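MdbA (Actinomyces oris, PDB 4Z7X) is a thiol-disulfide oxidoreductase of the thioredoxin superfamily that probably forms disulfide bonds in exported proteins, in a pathway linked to sortase-mediated pilus assembly. Local coordinates at residues Ser40-Glu45 / Thr91-Pro96; Glu19-Ala24 / Gln34-Ala39; Asp64-His69 / Glu103-Val108. One frame throughout, in Å; residues are numbered along the deposited sequence. Where two conformers were deposited one is given.

Contact 1: residues Ser40-Glu45 / Thr91-Pro96; sequences SWTYGE and TLALHP. With 3CX ((2S)-3-(cyclohexylamino)-2-hydroxypropane-1-sulfonic acid), chain C.
The indole of Trp41 lies with one face on Leu94, whose CB sits 3.9 Å from the centroid of the six-membered ring and almost exactly on its normal. The two residues face each other in an outer antiparallel pair of the thioredoxin-fold sheet, strand 41-43 against strand 91-96. Trp41 CG lies between the backbone N and the carbonyl carbon (chi1 74°), which folds the indole over Leu94. In the indole plane, at its edge, NE1 donates to Tyr43 OH (2.9 Å), a hydroxyl that also bonds Ser123. Leu94 CD1 comes to the edge of the Tyr43 ring, so one leucine fits both aromatics. Over a face of the His95 ring stands CB of Ser40, just before the strand; Asp60 holds His95 NE2. Trp41 and Leu94 form one hydrogen-bonded pair, Tyr43 and Leu92 the next; Thr42 and Ala93 between them are non-hydrogen-bonded and bring CG2 and CB together on the face opposite Trp41 and Tyr43. The outer edge of strand 41-43 receives the bound aminosulfonic acid 3CX. Gly44 N donates to its hydroxyl OAC (2.9 Å), which in turn donates to Glu45 OE1 at 2.6 Å; Thr42 OG1 meets the same OE1 from above the carboxylate plane, at 2.7 Å.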
loop_
_atom_site.group_PDB
_atom_site.type_symbol
_atom_site.label_atom_id
_atom_site.label_comp_id
_atom_site.label_asym_id
_atom_site.label_seq_id
_atom_site.Cartn_x
_atom_site.Cartn_y
_atom_site.Cartn_z
ATOM N N SER A 40 1.529 6.823 5.350
ATOM C CA SER A 40 1.202 6.506 3.968
ATOM C C SER A 40 2.415 6.750 3.065
ATOM O O SER A 40 3.387 7.452 3.431
ATOM C CB SER A 40 0.002 7.336 3.447
ATOM O OG SER A 40 0.243 8.749 3.433
ATOM N N TRP A 41 2.336 6.209 1.854
ATOM C CA TRP A 41 3.256 6.575 0.795
ATOM C C TRP A 41 2.493 6.762 -0.485
ATOM O O TRP A 41 1.392 6.230 -0.630
ATOM C CB TRP A 41 4.405 5.604 0.643
ATOM C CG TRP A 41 4.142 4.301 0.036
ATOM C CD1 TRP A 41 4.443 3.957 -1.239
ATOM C CD2 TRP A 41 3.636 3.094 0.666
ATOM N NE1 TRP A 41 4.167 2.635 -1.448
ATOM C CE2 TRP A 41 3.660 2.088 -0.302
ATOM C CE3 TRP A 41 3.120 2.792 1.927
ATOM C CZ2 TRP A 41 3.243 0.787 -0.033
ATOM C CZ3 TRP A 41 2.690 1.502 2.196
ATOM C CH2 TRP A 41 2.764 0.516 1.226
ATOM N N THR A 42 3.079 7.504 -1.424
ATOM C CA THR A 42 2.313 7.963 -2.568
ATOM C C THR A 42 3.034 7.825 -3.888
ATOM O O THR A 42 4.260 7.780 -3.920
ATOM C CB THR A 42 1.843 9.437 -2.434
ATOM O OG1 THR A 42 2.963 10.316 -2.538
ATOM C CG2 THR A 42 1.155 9.678 -1.095
ATOM N N TYR A 43 2.210 7.795 -4.946
ATOM C CA TYR A 43 2.647 7.749 -6.330
ATOM C C TYR A 43 1.898 8.818 -7.119
ATOM O O TYR A 43 0.684 8.882 -7.061
ATOM C CB TYR A 43 2.349 6.363 -6.964
ATOM C CG TYR A 43 3.009 5.202 -6.230
ATOM C CD1 TYR A 43 4.242 4.705 -6.628
ATOM C CD2 TYR A 43 2.393 4.613 -5.147
ATOM C CE1 TYR A 43 4.855 3.660 -5.980
ATOM C CE2 TYR A 43 2.968 3.547 -4.489
ATOM C CZ TYR A 43 4.220 3.075 -4.895
ATOM O OH TYR A 43 4.780 2.014 -4.189
ATOM N N GLY A 44 2.649 9.642 -7.851
ATOM C CA GLY A 44 2.074 10.628 -8.759
ATOM C C GLY A 44 1.698 12.017 -8.229
ATOM O O GLY A 44 1.134 12.829 -8.963
ATOM N N GLU A 45 2.103 12.334 -7.007
ATOM C CA GLU A 45 1.734 13.608 -6.387
ATOM C C GLU A 45 2.482 14.832 -6.866
ATOM O O GLU A 45 2.062 15.964 -6.569
ATOM C CB GLU A 45 1.848 13.514 -4.855
ATOM C CG GLU A 45 3.226 13.635 -4.238
ATOM C CD GLU A 45 4.137 12.427 -4.444
ATOM O OE1 GLU A 45 3.679 11.364 -4.970
ATOM O OE2 GLU A 45 5.294 12.522 -3.992
ATOM N N THR A 91 -3.410 10.414 -8.140
ATOM C CA THR A 91 -2.310 10.307 -7.196
ATOM C C THR A 91 -2.732 9.180 -6.232
ATOM O O THR A 91 -3.775 9.259 -5.629
ATOM C CB THR A 91 -2.184 11.606 -6.409
ATOM O OG1 THR A 91 -1.811 12.658 -7.299
ATOM C CG2 THR A 91 -1.173 11.470 -5.307
ATOM N N LEU A 92 -1.951 8.124 -6.167
ATOM C CA LEU A 92 -2.262 6.965 -5.319
ATOM C C LEU A 92 -1.591 7.145 -3.963
ATOM O O LEU A 92 -0.376 7.358 -3.885
ATOM C CB LEU A 92 -1.796 5.662 -5.975
ATOM C CG LEU A 92 -2.025 4.392 -5.159
ATOM C CD1 LEU A 92 -3.516 4.090 -5.045
ATOM C CD2 LEU A 92 -1.315 3.188 -5.748
ATOM N N ALA A 93 -2.383 7.012 -2.903
ATOM C CA ALA A 93 -1.831 7.036 -1.560
ATOM C C ALA A 93 -2.205 5.756 -0.826
ATOM O O ALA A 93 -3.394 5.435 -0.696
ATOM C CB ALA A 93 -2.348 8.247 -0.798
ATOM N N LEU A 94 -1.190 5.012 -0.401
ATOM C CA LEU A 94 -1.365 3.718 0.262
ATOM C C LEU A 94 -1.147 3.900 1.743
ATOM O O LEU A 94 -0.128 4.427 2.140
ATOM C CB LEU A 94 -0.407 2.672 -0.291
ATOM C CG LEU A 94 -0.619 2.303 -1.764
ATOM C CD1 LEU A 94 0.408 1.295 -2.240
ATOM C CD2 LEU A 94 -1.998 1.791 -2.023
ATOM N N HIS A 95 -2.145 3.481 2.532
ATOM C CA HIS A 95 -2.153 3.683 3.990
ATOM C C HIS A 95 -2.189 2.324 4.696
ATOM O O HIS A 95 -3.240 1.702 4.754
ATOM C CB HIS A 95 -3.375 4.474 4.445
ATOM C CG HIS A 95 -3.516 5.842 3.866
ATOM N ND1 HIS A 95 -3.357 6.996 4.618
ATOM C CD2 HIS A 95 -3.866 6.250 2.618
ATOM C CE1 HIS A 95 -3.600 8.051 3.852
ATOM N NE2 HIS A 95 -3.929 7.627 2.641
ATOM N N PRO A 96 -1.050 1.870 5.249
ATOM C CA PRO A 96 -0.993 0.550 5.866
ATOM C C PRO A 96 -1.495 0.593 7.299
ATOM O O PRO A 96 -1.328 1.585 7.980
ATOM C CB PRO A 96 0.505 0.240 5.849
ATOM C CG PRO A 96 1.133 1.580 6.051
ATOM C CD PRO A 96 0.257 2.538 5.288
HETATM O OAA 3CX C . 7.089 12.581 -9.734
HETATM O OAB 3CX C . 4.873 12.105 -8.580
HETATM O OAC 3CX C . 5.203 9.790 -6.454
HETATM O OAD 3CX C . 6.537 13.196 -7.361
HETATM C CAE 3CX C . 7.958 4.642 -3.393
HETATM C CAF 3CX C . 8.098 5.775 -2.410
HETATM C CAG 3CX C . 8.313 4.958 -4.840
HETATM C CAH 3CX C . 7.489 7.056 -2.984
HETATM C CAI 3CX C . 7.749 6.225 -5.436
HETATM C CAJ 3CX C . 7.415 9.143 -5.979
HETATM C CAK 3CX C . 6.996 10.800 -7.789
HETATM N NAL 3CX C . 6.852 8.523 -4.763
HETATM C CAM 3CX C . 6.520 10.291 -6.420
HETATM C CAN 3CX C . 7.021 7.071 -4.431
HETATM S SAO 3CX C . 6.295 12.195 -8.372
#

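Contact 2: residues Glu19-Ala24 / Gln34-Ala39; sequences EGLATA and QVLSDA. With 3CX ((2S)-3-(cyclohexylamino)-2-hydroxypropane-1-sulfonic acid), chain C.
Two parts of the irregular N-terminal arm that precedes strand 41-43 meet here, the second closing in a type I beta turn from Leu36 to Ala39, where Ala39 N bonds Leu36 O. One direct backbone bond joins them: Ser37 N donates to Ala24 O at 2.8 Å, with an N-H...O angle of 131°. A water adds a bridge, joining Thr23 OG1 (2.7 Å) to Asp38 OD2, to which it donates. A second water accepts from Ala24 N; its link to Ser37 OG is doubtful. Thr23 OG1, held between its own backbone N and carbonyl carbon (chi1 53°), also rests 3.5 Å from Leu36 CB. Leu36 sends CD1 against Leu21 CD2 (3.9 Å), the two side chains crossing near a right angle, and its CD2 lies 3.6 Å from Thr23 O. An alanine in place of Leu36 would remove both methyls and is likely to leave Leu21 CD2 without its mate across the contact and open a gap beside Thr23 O. Leu21 and Leu36 both pack on Thr42 of strand 41-43, Asp38 pairs with Arg191 and bonds Ser40, and Val35, Asp38 and Ala39 touch helix 178-190, so this arm joins the edge strand to that helix.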
loop_
_atom_site.group_PDB
_atom_site.type_symbol
_atom_site.label_atom_id
_atom_site.label_comp_id
_atom_site.label_asym_id
_atom_site.label_seq_id
_atom_site.Cartn_x
_atom_site.Cartn_y
_atom_site.Cartn_z
ATOM N N GLU A 19 -9.289 15.880 3.776
ATOM C CA GLU A 19 -8.147 16.708 3.420
ATOM C C GLU A 19 -7.203 16.037 2.438
ATOM O O GLU A 19 -6.301 16.693 1.930
ATOM C CB GLU A 19 -7.352 17.090 4.681
ATOM C CG GLU A 19 -8.119 17.911 5.692
ATOM C CD GLU A 19 -8.309 19.321 5.201
ATOM O OE1 GLU A 19 -9.475 19.690 5.003
ATOM O OE2 GLU A 19 -7.290 20.026 4.977
ATOM N N GLY A 20 -7.367 14.737 2.162
ATOM C CA GLY A 20 -6.497 14.124 1.157
ATOM C C GLY A 20 -5.070 13.967 1.658
ATOM O O GLY A 20 -4.825 13.538 2.798
ATOM N N LEU A 21 -4.130 14.298 0.774
ATOM C CA LEU A 21 -2.708 14.103 1.026
ATOM C C LEU A 21 -2.346 15.397 1.666
ATOM O O LEU A 21 -2.261 16.421 1.009
ATOM C CB LEU A 21 -1.982 13.904 -0.302
ATOM C CG LEU A 21 -0.566 13.420 -0.217
ATOM C CD1 LEU A 21 -0.104 13.282 -1.662
ATOM C CD2 LEU A 21 0.330 14.401 0.529
ATOM N N ALA A 22 -2.178 15.351 2.956
ATOM C CA ALA A 22 -2.154 16.539 3.742
ATOM C C ALA A 22 -1.105 16.467 4.845
ATOM O O ALA A 22 -1.180 17.257 5.833
ATOM C CB ALA A 22 -3.542 16.798 4.341
ATOM N N THR A 23 -0.116 15.561 4.672
ATOM C CA THR A 23 0.981 15.501 5.608
ATOM C C THR A 23 2.305 15.542 4.844
ATOM O O THR A 23 2.331 15.224 3.650
ATOM C CB THR A 23 0.900 14.224 6.449
ATOM O OG1 THR A 23 0.793 13.142 5.561
ATOM C CG2 THR A 23 -0.336 14.212 7.362
ATOM N N ALA A 24 3.351 16.006 5.565
ATOM C CA ALA A 24 4.766 15.999 5.199
ATOM C C ALA A 24 5.458 14.675 5.579
ATOM O O ALA A 24 4.862 13.857 6.198
ATOM C CB ALA A 24 5.432 17.078 5.949
ATOM N N GLN A 34 10.594 7.781 2.575
ATOM C CA GLN A 34 9.617 8.462 1.734
ATOM C C GLN A 34 8.187 8.382 2.306
ATOM O O GLN A 34 7.259 8.859 1.699
ATOM C CB GLN A 34 9.694 7.974 0.272
ATOM C CG GLN A 34 11.044 8.233 -0.404
ATOM C CD GLN A 34 10.977 8.238 -1.922
ATOM O OE1 GLN A 34 10.363 9.131 -2.516
ATOM N NE2 GLN A 34 11.648 7.252 -2.575
ATOM N N VAL A 35 8.014 7.771 3.477
ATOM C CA VAL A 35 6.710 7.677 4.120
ATOM C C VAL A 35 6.338 8.992 4.795
ATOM O O VAL A 35 7.149 9.673 5.403
ATOM C CB VAL A 35 6.643 6.441 5.072
ATOM C CG1 VAL A 35 5.585 6.592 6.148
ATOM C CG2 VAL A 35 6.372 5.167 4.218
ATOM N N LEU A 36 5.063 9.298 4.719
ATOM C CA LEU A 36 4.502 10.520 5.264
ATOM C C LEU A 36 4.179 10.384 6.751
ATOM O O LEU A 36 4.254 9.297 7.330
ATOM C CB LEU A 36 3.276 10.903 4.465
ATOM C CG LEU A 36 3.491 11.205 2.998
ATOM C CD1 LEU A 36 2.181 11.505 2.351
ATOM C CD2 LEU A 36 4.416 12.374 2.794
ATOM N N SER A 37 3.775 11.499 7.361
ATOM C CA SER A 37 3.584 11.566 8.799
ATOM C C SER A 37 2.409 10.722 9.279
ATOM O O SER A 37 2.277 10.463 10.475
ATOM C CB SER A 37 3.390 13.020 9.233
ATOM O OG SER A 37 2.250 13.589 8.629
ATOM N N ASP A 38 1.556 10.293 8.331
ATOM C CA ASP A 38 0.421 9.395 8.656
ATOM C C ASP A 38 0.662 7.950 8.260
ATOM O O ASP A 38 -0.267 7.164 8.211
ATOM C CB ASP A 38 -0.886 9.905 8.067
ATOM C CG ASP A 38 -0.929 9.812 6.566
ATOM O OD1 ASP A 38 0.161 9.541 5.968
ATOM O OD2 ASP A 38 -2.026 10.045 5.981
ATOM N N ALA A 39 1.920 7.606 8.004
ATOM C CA ALA A 39 2.354 6.270 7.599
ATOM C C ALA A 39 2.123 5.909 6.125
ATOM O O ALA A 39 2.522 4.834 5.710
ATOM C CB ALA A 39 1.800 5.175 8.512
HETATM O OAA 3CX C . 7.089 12.581 -9.734
HETATM O OAB 3CX C . 4.873 12.105 -8.580
HETATM O OAC 3CX C . 5.203 9.790 -6.454
HETATM O OAD 3CX C . 6.537 13.196 -7.361
HETATM C CAE 3CX C . 7.958 4.642 -3.393
HETATM C CAF 3CX C . 8.098 5.775 -2.410
HETATM C CAG 3CX C . 8.313 4.958 -4.840
HETATM C CAH 3CX C . 7.489 7.056 -2.984
HETATM C CAI 3CX C . 7.749 6.225 -5.436
HETATM C CAJ 3CX C . 7.415 9.143 -5.979
HETATM C CAK 3CX C . 6.996 10.800 -7.789
HETATM N NAL 3CX C . 6.852 8.523 -4.763
HETATM C CAM 3CX C . 6.520 10.291 -6.420
HETATM C CAN 3CX C . 7.021 7.071 -4.431
HETATM S SAO 3CX C . 6.295 12.195 -8.372
HETATM O O HOH W 1 -1.306 12.146 4.259
HETATM O O HOH W 2 2.827 16.355 8.372
#

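Contact 3: residues Asp64-His69 / Glu103-Val108; sequences DYSCSH and EWTSVV
From CB, which lies 4.2 Å from Val108 CB, the side chain of Tyr65 runs into a ring with Val108 CG1 over one face, a CH-pi contact 3.5 Å from the centroid and 13° off the normal. CG and CD2 are the ring atoms nearest that methyl, while at the tip OH bonds His127 of helix 123-140. Placing CG anti to the carbonyl carbon (chi1 -72°) turns the ring toward Val108 of helix 103-118. Phe63 meets the same ring edge-to-face.

The polar half of the contact gathers round Thr105 OG1. It donates to Asp64 OD1 at 2.6 Å, using the syn lone pair of that oxygen, and it also accepts from a water that donates to Asp64 OD2 as well. Ser66 OG lies 2.8 Å from Thr105 OG1, close enough to bond, and sits in the plane of the Trp104 indole at its edge, beside CD1. Asp64 OD1 accepts a second hydrogen bond from Ser66 N (2.9 Å), which reaches it from above the carboxylate plane; these two donors, with Leu100 N and the water at OD2, hold the carboxylate's rotation. Another water ties Trp104 NE1 (2.9 Å) to Tyr65 O.

The Ser66 N to Asp64 OD1 bond makes an Asx turn, overlapping the type I beta turn that delivers Cys67 to the N-cap of helix 68-86. A cysteine there, followed by Cys70, fits the CxxC motif at a helix start in thioredoxin-type oxidoreductases, and the loop leading to it is braced against helix 103-118, probably part of the helical insertion that DsbA-like proteins carry.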
loop_
_atom_site.group_PDB
_atom_site.type_symbol
_atom_site.label_atom_id
_atom_site.label_comp_id
_atom_site.label_asym_id
_atom_site.label_seq_id
_atom_site.Cartn_x
_atom_site.Cartn_y
_atom_site.Cartn_z
ATOM N N ASP A 64 -4.743 -3.616 5.069
ATOM C CA ASP A 64 -3.936 -4.502 5.922
ATOM C C ASP A 64 -3.493 -5.682 5.041
ATOM O O ASP A 64 -4.333 -6.326 4.407
ATOM C CB ASP A 64 -4.799 -4.995 7.103
ATOM C CG ASP A 64 -4.033 -5.829 8.122
ATOM O OD1 ASP A 64 -3.005 -6.408 7.765
ATOM O OD2 ASP A 64 -4.499 -5.948 9.285
ATOM N N TYR A 65 -2.200 -5.936 4.994
ATOM C CA TYR A 65 -1.656 -7.081 4.283
ATOM C C TYR A 65 -2.249 -8.435 4.670
ATOM O O TYR A 65 -2.155 -9.386 3.892
ATOM C CB TYR A 65 -0.117 -7.149 4.377
ATOM C CG TYR A 65 0.614 -6.097 3.550
ATOM C CD1 TYR A 65 0.439 -6.048 2.184
ATOM C CD2 TYR A 65 1.407 -5.130 4.140
ATOM C CE1 TYR A 65 1.077 -5.118 1.406
ATOM C CE2 TYR A 65 2.048 -4.170 3.380
ATOM C CZ TYR A 65 1.867 -4.156 2.017
ATOM O OH TYR A 65 2.469 -3.195 1.274
ATOM N N SER A 66 -2.822 -8.526 5.861
ATOM C CA SER A 66 -3.444 -9.766 6.342
ATOM C C SER A 66 -4.969 -9.809 6.211
ATOM O O SER A 66 -5.602 -10.743 6.718
ATOM C CB SER A 66 -3.077 -10.015 7.801
ATOM O OG SER A 66 -1.688 -10.267 7.936
ATOM N N CYS A 67 -5.525 -8.864 5.450
ATOM C CA CYS A 67 -6.979 -8.754 5.236
ATOM C C CYS A 67 -7.370 -9.381 3.898
ATOM O O CYS A 67 -6.914 -8.945 2.808
ATOM C CB CYS A 67 -7.418 -7.277 5.305
ATOM S SG CYS A 67 -9.142 -7.021 4.796
ATOM N N SER A 68 -8.238 -10.377 3.952
ATOM C CA SER A 68 -8.652 -11.057 2.718
ATOM C C SER A 68 -9.417 -10.178 1.763
ATOM O O SER A 68 -9.292 -10.342 0.549
ATOM C CB SER A 68 -9.458 -12.318 3.073
ATOM O OG SER A 68 -10.683 -11.996 3.710
ATOM N N HIS A 69 -10.197 -9.231 2.296
ATOM C CA HIS A 69 -10.893 -8.305 1.434
ATOM C C HIS A 69 -9.927 -7.364 0.705
ATOM O O HIS A 69 -10.128 -7.026 -0.471
ATOM C CB HIS A 69 -11.927 -7.511 2.228
ATOM C CG HIS A 69 -13.023 -8.355 2.772
ATOM N ND1 HIS A 69 -13.067 -8.778 4.079
ATOM C CD2 HIS A 69 -14.107 -8.882 2.165
ATOM C CE1 HIS A 69 -14.147 -9.517 4.256
ATOM N NE2 HIS A 69 -14.791 -9.597 3.107
ATOM N N GLU A 103 0.725 -11.126 12.916
ATOM C CA GLU A 103 2.145 -10.838 12.783
ATOM C C GLU A 103 2.621 -10.848 11.324
ATOM O O GLU A 103 3.554 -10.135 10.994
ATOM C CB GLU A 103 3.017 -11.730 13.662
ATOM C CG GLU A 103 2.810 -11.471 15.139
ATOM C CD GLU A 103 3.027 -10.017 15.524
ATOM O OE1 GLU A 103 2.059 -9.412 16.004
ATOM O OE2 GLU A 103 4.162 -9.488 15.341
ATOM N N TRP A 104 1.953 -11.604 10.437
ATOM C CA TRP A 104 2.256 -11.531 8.993
ATOM C C TRP A 104 2.321 -10.074 8.501
ATOM O O TRP A 104 3.191 -9.733 7.722
ATOM C CB TRP A 104 1.228 -12.305 8.171
ATOM C CG TRP A 104 1.419 -12.210 6.699
ATOM C CD1 TRP A 104 0.529 -11.711 5.793
ATOM C CD2 TRP A 104 2.558 -12.648 5.940
ATOM N NE1 TRP A 104 1.018 -11.817 4.525
ATOM C CE2 TRP A 104 2.265 -12.387 4.575
ATOM C CE3 TRP A 104 3.791 -13.240 6.268
ATOM C CZ2 TRP A 104 3.165 -12.674 3.548
ATOM C CZ3 TRP A 104 4.688 -13.529 5.223
ATOM C CH2 TRP A 104 4.366 -13.248 3.895
ATOM N N THR A 105 1.423 -9.214 8.983
ATOM C CA THR A 105 1.453 -7.825 8.597
ATOM C C THR A 105 2.772 -7.159 8.957
ATOM O O THR A 105 3.299 -6.391 8.135
ATOM C CB THR A 105 0.250 -7.083 9.204
ATOM O OG1 THR A 105 -0.937 -7.728 8.733
ATOM C CG2 THR A 105 0.253 -5.595 8.852
ATOM N N SER A 106 3.309 -7.437 10.154
ATOM C CA SER A 106 4.605 -6.880 10.512
ATOM C C SER A 106 5.723 -7.452 9.634
ATOM O O SER A 106 6.666 -6.755 9.304
ATOM C CB SER A 106 4.947 -7.112 11.987
ATOM O OG SER A 106 4.085 -6.343 12.833
ATOM N N VAL A 107 5.643 -8.739 9.318
ATOM C CA VAL A 107 6.655 -9.353 8.457
ATOM C C VAL A 107 6.676 -8.632 7.105
ATOM O O VAL A 107 7.745 -8.188 6.631
ATOM C CB VAL A 107 6.420 -10.848 8.301
ATOM C CG1 VAL A 107 7.415 -11.457 7.326
ATOM C CG2 VAL A 107 6.531 -11.538 9.662
ATOM N N VAL A 108 5.505 -8.520 6.497
ATOM C CA VAL A 108 5.404 -7.851 5.198
ATOM C C VAL A 108 5.824 -6.387 5.297
ATOM O O VAL A 108 6.583 -5.913 4.436
ATOM C CB VAL A 108 4.003 -7.928 4.568
ATOM C CG1 VAL A 108 4.008 -7.229 3.221
ATOM C CG2 VAL A 108 3.548 -9.357 4.411
HETATM O O HOH W 3 -2.921 -7.726 10.741
HETATM O O HOH W 4 0.025 -10.187 2.354
#

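In the fold
Contact 2 closes before either of the others opens, whereas contacts 1 and 3 interleave along the chain: 40-45, 64-69, 91-96, 103-108. Contacts 1 and 2 have centres about 8 Å apart and touch directly, for instance Pro96 on Ala39, and both line the 3CX site at the outer edge of the sheet. The centre of contact 3 lies about 18 Å from that of contact 1, past the end of the sheet where helices 68-86 and 103-118 begin, and Trp41 on Tyr65 links the two. Contacts 2 and 3 do not meet, their nearest atoms being about 9 Å apart. The bound 3CX thus sits well away from the probable CxxC site of the thioredoxin fold.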